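Local coordinates for terminal uridylyltransferase 1 (Trypanosoma brucei, PDB 5HZD), which adds uridines to the 3' ends of guide RNAs, ribosomal RNAs and some mRNAs, and takes part in mitochondrial RNA editing, at residues A[5-9]-A[18-22]. Sequence-based numbering, arbitrary orientation.
Sequences LYSCD and THAAL. With ZN (zinc ion), chain B.
The ring of Tyr6 lies over the first turn of helix 19-30, with Thr18 C close to CD1 and CE1 at a slant. Over one face His19 N stands 3.3 Å above the plane, offset toward the rim nearest CE1, and gives its N-H to a water that also pairs with Tyr6 OH. On that same side His19 CB makes an off-centre CH-pi contact, 4.1 Å from the Tyr6 ring centroid, and CG anti to the backbone N (chi1 -167°) brings His19 CD2 to 3.8 Å from Tyr6 CE2, the side chains crossing at about a right angle and the ring planes inclined at 51°. His19 NE2 is hydrogen-bonded to Glu462 OE2. Thr18 is the N-cap, its OG1 accepting from Ala21 N at 3.1 Å. One turn on, Leu22 splits its two methyls between neighbouring strand residues: CD2 meets Tyr6 CB at 4.0 Å, while CD1 presses on Ser7 C at 3.6 Å. Cys8 SG binds the zinc ion at 2.3 Å, sharing it with Cys11, His25 and His30. This is the hairpin-on-helix packing of an atypical C2H2 zinc finger: strand 6-7 pairs antiparallel with 15-16, Phe16 also touches Leu22, and Val481 of helix 481-497 meets Leu22 and Asp9.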
ATOM      1  N   LEU A   5     -27.627 -24.374   5.615  1.00 24.77           N
ATOM      2  CA  LEU A   5     -27.341 -24.568   4.196  1.00 26.75           C
ATOM      3  C   LEU A   5     -25.920 -24.182   3.794  1.00 22.82           C
ATOM      4  O   LEU A   5     -25.336 -23.173   4.276  1.00 21.31           O
ATOM      5  CB  LEU A   5     -28.315 -23.754   3.345  1.00 28.92           C
ATOM      6  CG  LEU A   5     -29.803 -24.080   3.365  1.00 33.48           C
ATOM      7  CD1 LEU A   5     -30.549 -23.012   2.593  1.00 36.21           C
ATOM      8  CD2 LEU A   5     -30.058 -25.435   2.754  1.00 36.51           C
ATOM      9  N   TYR A   6     -25.370 -24.980   2.878  1.00 20.37           N
ATOM     10  CA  TYR A   6     -24.087 -24.697   2.259  1.00 19.65           C
ATOM     11  C   TYR A   6     -24.321 -24.796   0.768  1.00 23.94           C
ATOM     12  O   TYR A   6     -25.047 -25.672   0.314  1.00 29.63           O
ATOM     13  CB  TYR A   6     -23.033 -25.744   2.653  1.00 21.30           C
ATOM     14  CG  TYR A   6     -22.705 -25.799   4.126  1.00 19.19           C
ATOM     15  CD1 TYR A   6     -23.445 -26.608   4.982  1.00 20.99           C
ATOM     16  CD2 TYR A   6     -21.642 -25.077   4.654  1.00 23.59           C
ATOM     17  CE1 TYR A   6     -23.168 -26.678   6.320  1.00 26.28           C
ATOM     18  CE2 TYR A   6     -21.352 -25.147   6.018  1.00 25.59           C
ATOM     19  CZ  TYR A   6     -22.122 -25.959   6.836  1.00 27.84           C
ATOM     20  OH  TYR A   6     -21.859 -26.063   8.184  1.00 29.45           O
ATOM     21  N   SER A   7     -23.743 -23.877   0.005  1.00 19.82           N
ATOM     22  CA  SER A   7     -23.942 -23.923  -1.434  1.00 20.61           C
ATOM     23  C   SER A   7     -22.592 -23.859  -2.138  1.00 19.23           C
ATOM     24  O   SER A   7     -21.643 -23.212  -1.678  1.00 18.61           O
ATOM     25  CB  SER A   7     -24.854 -22.788  -1.919  1.00 19.97           C
ATOM     26  OG  SER A   7     -24.238 -21.515  -1.782  1.00 19.90           O
ATOM     27  N   CYS A   8     -22.536 -24.560  -3.271  1.00 19.65           N
ATOM     28  CA  CYS A   8     -21.359 -24.564  -4.146  1.00 19.30           C
ATOM     29  C   CYS A   8     -21.199 -23.229  -4.871  1.00 22.83           C
ATOM     30  O   CYS A   8     -22.194 -22.581  -5.220  1.00 23.05           O
ATOM     31  CB  CYS A   8     -21.504 -25.704  -5.151  1.00 21.63           C
ATOM     32  SG  CYS A   8     -19.977 -25.897  -6.101  1.00 21.64           S
ATOM     33  N   ASP A   9     -19.944 -22.795  -5.072  1.00 18.29           N
ATOM     34  CA  ASP A   9     -19.650 -21.560  -5.809  1.00 19.72           C
ATOM     35  C   ASP A   9     -19.283 -21.823  -7.278  1.00 22.29           C
ATOM     36  O   ASP A   9     -18.935 -20.888  -7.998  1.00 25.93           O
ATOM     37  CB  ASP A   9     -18.517 -20.771  -5.135  1.00 18.91           C
ATOM     38  CG  ASP A   9     -17.185 -21.503  -5.178  1.00 20.83           C
ATOM     39  OD1 ASP A   9     -17.204 -22.754  -5.318  1.00 19.54           O
ATOM     40  OD2 ASP A   9     -16.140 -20.818  -5.065  1.00 20.10           O
ATOM     41  N   THR A  18     -24.488 -30.155   5.223  1.00 25.82           N
ATOM     42  CA  THR A  18     -23.255 -30.270   6.002  1.00 23.88           C
ATOM     43  C   THR A  18     -22.054 -29.741   5.243  1.00 24.42           C
ATOM     44  O   THR A  18     -22.001 -29.801   4.002  1.00 24.57           O
ATOM     45  CB  THR A  18     -22.945 -31.737   6.417  1.00 28.35           C
ATOM     46  OG1 THR A  18     -22.592 -32.512   5.259  1.00 29.63           O
ATOM     47  CG2 THR A  18     -24.145 -32.373   7.118  1.00 32.89           C
ATOM     48  N   HIS A  19     -21.084 -29.218   5.989  1.00 24.23           N
ATOM     49  CA  HIS A  19     -19.866 -28.756   5.380  1.00 20.02           C
ATOM     50  C   HIS A  19     -19.091 -29.884   4.712  1.00 23.60           C
ATOM     51  O   HIS A  19     -18.508 -29.687   3.649  1.00 21.06           O
ATOM     52  CB  HIS A  19     -18.989 -28.027   6.406  1.00 21.58           C
ATOM     53  CG  HIS A  19     -17.861 -27.270   5.793  1.00 21.66           C
ATOM     54  ND1 HIS A  19     -16.538 -27.572   6.046  1.00 29.47           N
ATOM     55  CD2 HIS A  19     -17.850 -26.241   4.913  1.00 21.71           C
ATOM     56  CE1 HIS A  19     -15.764 -26.750   5.363  1.00 28.35           C
ATOM     57  NE2 HIS A  19     -16.534 -25.929   4.668  1.00 27.48           N
ATOM     58  N   ALA A  20     -19.065 -31.050   5.352  1.00 26.83           N
ATOM     59  CA  ALA A  20     -18.389 -32.221   4.802  1.00 29.12           C
ATOM     60  C   ALA A  20     -18.911 -32.533   3.406  1.00 28.55           C
ATOM     61  O   ALA A  20     -18.142 -32.826   2.489  1.00 26.69           O
ATOM     62  CB  ALA A  20     -18.595 -33.421   5.718  1.00 27.20           C
ATOM     63  N   ALA A  21     -20.223 -32.447   3.242  1.00 28.30           N
ATOM     64  CA  ALA A  21     -20.844 -32.768   1.962  1.00 24.45           C
ATOM     65  C   ALA A  21     -20.460 -31.719   0.912  1.00 24.54           C
ATOM     66  O   ALA A  21     -20.271 -32.045  -0.269  1.00 24.41           O
ATOM     67  CB  ALA A  21     -22.350 -32.840   2.110  1.00 26.86           C
ATOM     68  N   LEU A  22     -20.363 -30.464   1.341  1.00 22.25           N
ATOM     69  CA  LEU A  22     -19.950 -29.393   0.443  1.00 19.63           C
ATOM     70  C   LEU A  22     -18.522 -29.621  -0.041  1.00 22.08           C
ATOM     71  O   LEU A  22     -18.243 -29.519  -1.234  1.00 20.90           O
ATOM     72  CB  LEU A  22     -20.045 -28.030   1.133  1.00 21.98           C
ATOM     73  CG  LEU A  22     -19.630 -26.845   0.261  1.00 19.95           C
ATOM     74  CD1 LEU A  22     -20.679 -26.596  -0.810  1.00 23.55           C
ATOM     75  CD2 LEU A  22     -19.384 -25.590   1.109  1.00 23.03           C
TER
HETATM   76 ZN    ZN B 701     -20.699 -27.460  -7.629  1.00 23.46          ZN
HETATM   77  O   HOH W   1     -21.518 -29.110   9.017  1.00 33.33           O